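Local coordinates for Myo-inositol dehydrogenase (Corynebacterium glutamicum, PDB 3EUW), which probably oxidises myo-inositol with NAD+ as a dehydrogenase of the Gfo/Idh/MocA family, and assembles as a tetramer, at residues 4-10 with 65-71. Residues are numbered along the deposited sequence; the frame is centred on the assembly and turned at random.
Sequences TLRIALF and DIDGIVI
Arg6 and Asp67 begin the pairing of two parallel strands by gripping each other twice. The backbone N of Arg6 points almost straight at OD2 of Asp67, 2.8 Å away with 177° at the hydrogen, and meets that oxygen on its anti lone pair. CG of Asp67 lies beside its own backbone N (chi1 -74°), and this rotation brings OD2 to the N-H of Arg6 on strand 5-10. In return Arg6 O accepts two bonds, one from Gly68 N at 3.1 Å in the carbonyl plane, the other from Asp67 N, tilted from that plane. Beyond this point regular parallel pairing takes over: Ala8 N bonds to Gly68 O, Val70 N to Ala8 O, and Phe10 N to Val70 O at 2.9 Å.

Both faces of the sheet carry apolar contacts. On one, CB of Ala8 meets CG2 of Ile66 at 3.7 Å, while the Phe10 ring receives CG2 of Ile69 at its edge, in plane, 3.8 Å from CD2. On the other, Leu9 CD1 lies 3.8 Å from Val70 CG1. Ile7 CG2 approaches Val70 CG2 on this same face. Asp65 OD2 has its stronger partner in Arg63, so the link to Arg6 NE is a long, secondary salt bridge, with the guanidinium and carboxylate planes 81° to each other, nearly perpendicular.

Farther out, strand 29-35 bonds to the other edge of 5-10, and helices 57-60 and 78-87 cover the sheet face that carries Ala8, Ile69 and Phe10. These are central strands of a Rossmann fold, and Leu9 touches the glycine-rich GxGxxG sequence that probably serves the dinucleotide. The chemistry divides along the strands: a side-chain carboxylate replaces a backbone carbonyl as acceptor at the partly exposed start, whereas peptide N-H and C=O groups hydrogen-bond to one another between apolar side chains in the buried interior.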
ATOM      1  N   THR A   4      24.510 -34.948  13.463  1.00 38.35           N
ATOM      2  CA  THR A   4      23.443 -34.239  14.163  1.00 37.50           C
ATOM      3  C   THR A   4      23.896 -33.752  15.537  1.00 36.07           C
ATOM      4  O   THR A   4      24.424 -34.523  16.326  1.00 35.89           O
ATOM      5  CB  THR A   4      22.203 -35.141  14.324  1.00 38.33           C
ATOM      6  OG1 THR A   4      21.190 -34.442  15.060  1.00 40.95           O
ATOM      7  CG2 THR A   4      22.566 -36.415  15.059  1.00 41.37           C
ATOM      8  N   LEU A   5      23.692 -32.464  15.810  1.00 34.90           N
ATOM      9  CA  LEU A   5      24.091 -31.871  17.086  1.00 32.58           C
ATOM     10  C   LEU A   5      23.038 -32.066  18.177  1.00 31.07           C
ATOM     11  O   LEU A   5      21.843 -31.913  17.936  1.00 29.84           O
ATOM     12  CB  LEU A   5      24.383 -30.383  16.902  1.00 31.53           C
ATOM     13  CG  LEU A   5      25.567 -30.040  15.988  1.00 32.44           C
ATOM     14  CD1 LEU A   5      25.663 -28.518  15.791  1.00 30.54           C
ATOM     15  CD2 LEU A   5      26.856 -30.587  16.600  1.00 31.63           C
ATOM     16  N   ARG A   6      23.502 -32.404  19.379  1.00 30.33           N
ATOM     17  CA  ARG A   6      22.629 -32.650  20.525  1.00 30.12           C
ATOM     18  C   ARG A   6      22.372 -31.386  21.336  1.00 27.01           C
ATOM     19  O   ARG A   6      23.306 -30.748  21.823  1.00 26.86           O
ATOM     20  CB  ARG A   6      23.254 -33.705  21.440  1.00 32.90           C
ATOM     21  CG  ARG A   6      23.557 -35.036  20.777  1.00 35.39           C
ATOM     22  CD  ARG A   6      22.291 -35.787  20.515  1.00 38.74           C
ATOM     23  NE  ARG A   6      22.446 -37.222  20.733  1.00 40.71           N
ATOM     24  CZ  ARG A   6      22.944 -38.076  19.845  1.00 42.29           C
ATOM     25  NH1 ARG A   6      23.350 -37.650  18.652  1.00 42.13           N
ATOM     26  NH2 ARG A   6      23.023 -39.365  20.153  1.00 41.73           N
ATOM     27  N   ILE A   7      21.100 -31.055  21.518  1.00 24.94           N
ATOM     28  CA  ILE A   7      20.730 -29.848  22.247  1.00 23.94           C
ATOM     29  C   ILE A   7      19.937 -30.070  23.529  1.00 23.41           C
ATOM     30  O   ILE A   7      19.004 -30.871  23.566  1.00 25.08           O
ATOM     31  CB  ILE A   7      19.880 -28.908  21.356  1.00 22.97           C
ATOM     32  CG1 ILE A   7      20.583 -28.659  20.018  1.00 19.87           C
ATOM     33  CG2 ILE A   7      19.613 -27.599  22.090  1.00 22.18           C
ATOM     34  CD1 ILE A   7      21.932 -27.994  20.146  1.00 21.53           C
ATOM     35  N   ALA A   8      20.305 -29.345  24.578  1.00 22.41           N
ATOM     36  CA  ALA A   8      19.584 -29.413  25.843  1.00 21.16           C
ATOM     37  C   ALA A   8      18.785 -28.104  25.960  1.00 21.74           C
ATOM     38  O   ALA A   8      19.329 -27.022  25.734  1.00 21.76           O
ATOM     39  CB  ALA A   8      20.556 -29.541  26.995  1.00 20.95           C
ATOM     40  N   LEU A   9      17.505 -28.207  26.309  1.00 21.23           N
ATOM     41  CA  LEU A   9      16.640 -27.038  26.436  1.00 20.89           C
ATOM     42  C   LEU A   9      16.175 -26.758  27.862  1.00 23.26           C
ATOM     43  O   LEU A   9      15.720 -27.667  28.562  1.00 25.76           O
ATOM     44  CB  LEU A   9      15.409 -27.202  25.541  1.00 20.93           C
ATOM     45  CG  LEU A   9      14.270 -26.190  25.744  1.00 23.29           C
ATOM     46  CD1 LEU A   9      14.733 -24.808  25.286  1.00 21.79           C
ATOM     47  CD2 LEU A   9      13.024 -26.630  24.968  1.00 22.47           C
ATOM     48  N   PHE A  10      16.293 -25.498  28.284  1.00 20.86           N
ATOM     49  CA  PHE A  10      15.857 -25.082  29.612  1.00 21.93           C
ATOM     50  C   PHE A  10      14.597 -24.226  29.500  1.00 22.34           C
ATOM     51  O   PHE A  10      14.597 -23.187  28.832  1.00 19.91           O
ATOM     52  CB  PHE A  10      16.958 -24.288  30.316  1.00 22.21           C
ATOM     53  CG  PHE A  10      18.023 -25.145  30.917  1.00 24.30           C
ATOM     54  CD1 PHE A  10      17.816 -25.766  32.135  1.00 25.19           C
ATOM     55  CD2 PHE A  10      19.220 -25.369  30.243  1.00 25.15           C
ATOM     56  CE1 PHE A  10      18.780 -26.601  32.684  1.00 26.65           C
ATOM     57  CE2 PHE A  10      20.195 -26.208  30.783  1.00 26.27           C
ATOM     58  CZ  PHE A  10      19.972 -26.825  32.005  1.00 26.39           C
ATOM     59  N   ASP A  65      26.898 -35.668  26.470  1.00 23.42           N
ATOM     60  CA  ASP A  65      26.680 -35.566  25.027  1.00 21.76           C
ATOM     61  C   ASP A  65      26.084 -34.231  24.572  1.00 22.42           C
ATOM     62  O   ASP A  65      25.753 -34.076  23.402  1.00 21.96           O
ATOM     63  CB  ASP A  65      25.737 -36.680  24.580  1.00 20.00           C
ATOM     64  CG  ASP A  65      24.347 -36.528  25.177  1.00 19.82           C
ATOM     65  OD1 ASP A  65      24.235 -35.937  26.262  1.00 22.01           O
ATOM     66  OD2 ASP A  65      23.370 -37.008  24.577  1.00 18.79           O
ATOM     67  N   ILE A  66      25.934 -33.276  25.483  1.00 24.15           N
ATOM     68  CA  ILE A  66      25.349 -31.983  25.126  1.00 23.54           C
ATOM     69  C   ILE A  66      26.259 -31.101  24.280  1.00 22.19           C
ATOM     70  O   ILE A  66      27.285 -30.622  24.761  1.00 22.46           O
ATOM     71  CB  ILE A  66      24.951 -31.176  26.377  1.00 24.67           C
ATOM     72  CG1 ILE A  66      24.173 -32.062  27.345  1.00 25.35           C
ATOM     73  CG2 ILE A  66      24.086 -29.987  25.972  1.00 25.06           C
ATOM     74  CD1 ILE A  66      22.956 -32.719  26.732  1.00 24.39           C
ATOM     75  N   ASP A  67      25.863 -30.873  23.027  1.00 21.74           N
ATOM     76  CA  ASP A  67      26.632 -30.029  22.106  1.00 21.72           C
ATOM     77  C   ASP A  67      26.265 -28.555  22.264  1.00 21.55           C
ATOM     78  O   ASP A  67      27.063 -27.668  21.973  1.00 21.12           O
ATOM     79  CB  ASP A  67      26.358 -30.422  20.654  1.00 21.92           C
ATOM     80  CG  ASP A  67      27.022 -31.715  20.262  1.00 21.89           C
ATOM     81  OD1 ASP A  67      28.255 -31.821  20.396  1.00 25.10           O
ATOM     82  OD2 ASP A  67      26.302 -32.621  19.809  1.00 20.15           O
ATOM     83  N   GLY A  68      25.041 -28.304  22.708  1.00 21.24           N
ATOM     84  CA  GLY A  68      24.600 -26.934  22.866  1.00 21.91           C
ATOM     85  C   GLY A  68      23.376 -26.791  23.741  1.00 20.56           C
ATOM     86  O   GLY A  68      22.547 -27.696  23.839  1.00 20.69           O
ATOM     87  N   ILE A  69      23.268 -25.633  24.374  1.00 20.39           N
ATOM     88  CA  ILE A  69      22.148 -25.352  25.258  1.00 22.83           C
ATOM     89  C   ILE A  69      21.349 -24.110  24.860  1.00 22.04           C
ATOM     90  O   ILE A  69      21.910 -23.131  24.384  1.00 21.65           O
ATOM     91  CB  ILE A  69      22.662 -25.186  26.686  1.00 23.84           C
ATOM     92  CG1 ILE A  69      22.986 -26.565  27.254  1.00 24.40           C
ATOM     93  CG2 ILE A  69      21.673 -24.421  27.531  1.00 25.44           C
ATOM     94  CD1 ILE A  69      23.616 -26.527  28.620  1.00 27.74           C
ATOM     95  N   VAL A  70      20.035 -24.182  25.047  1.00 21.28           N
ATOM     96  CA  VAL A  70      19.130 -23.074  24.766  1.00 22.28           C
ATOM     97  C   VAL A  70      18.467 -22.707  26.092  1.00 22.83           C
ATOM     98  O   VAL A  70      17.843 -23.551  26.739  1.00 24.16           O
ATOM     99  CB  VAL A  70      18.044 -23.468  23.752  1.00 22.23           C
ATOM    100  CG1 VAL A  70      17.046 -22.324  23.587  1.00 21.02           C
ATOM    101  CG2 VAL A  70      18.683 -23.791  22.423  1.00 18.80           C
ATOM    102  N   ILE A  71      18.609 -21.453  26.500  1.00 21.86           N
ATOM    103  CA  ILE A  71      18.045 -21.014  27.768  1.00 21.59           C
ATOM    104  C   ILE A  71      16.762 -20.202  27.604  1.00 23.05           C
ATOM    105  O   ILE A  71      16.801 -18.995  27.340  1.00 24.52           O
ATOM    106  CB  ILE A  71      19.082 -20.195  28.559  1.00 20.77           C
ATOM    107  CG1 ILE A  71      20.336 -21.040  28.782  1.00 18.40           C
ATOM    108  CG2 ILE A  71      18.500 -19.750  29.895  1.00 19.41           C
ATOM    109  CD1 ILE A  71      21.456 -20.306  29.489  1.00 20.08           C
TER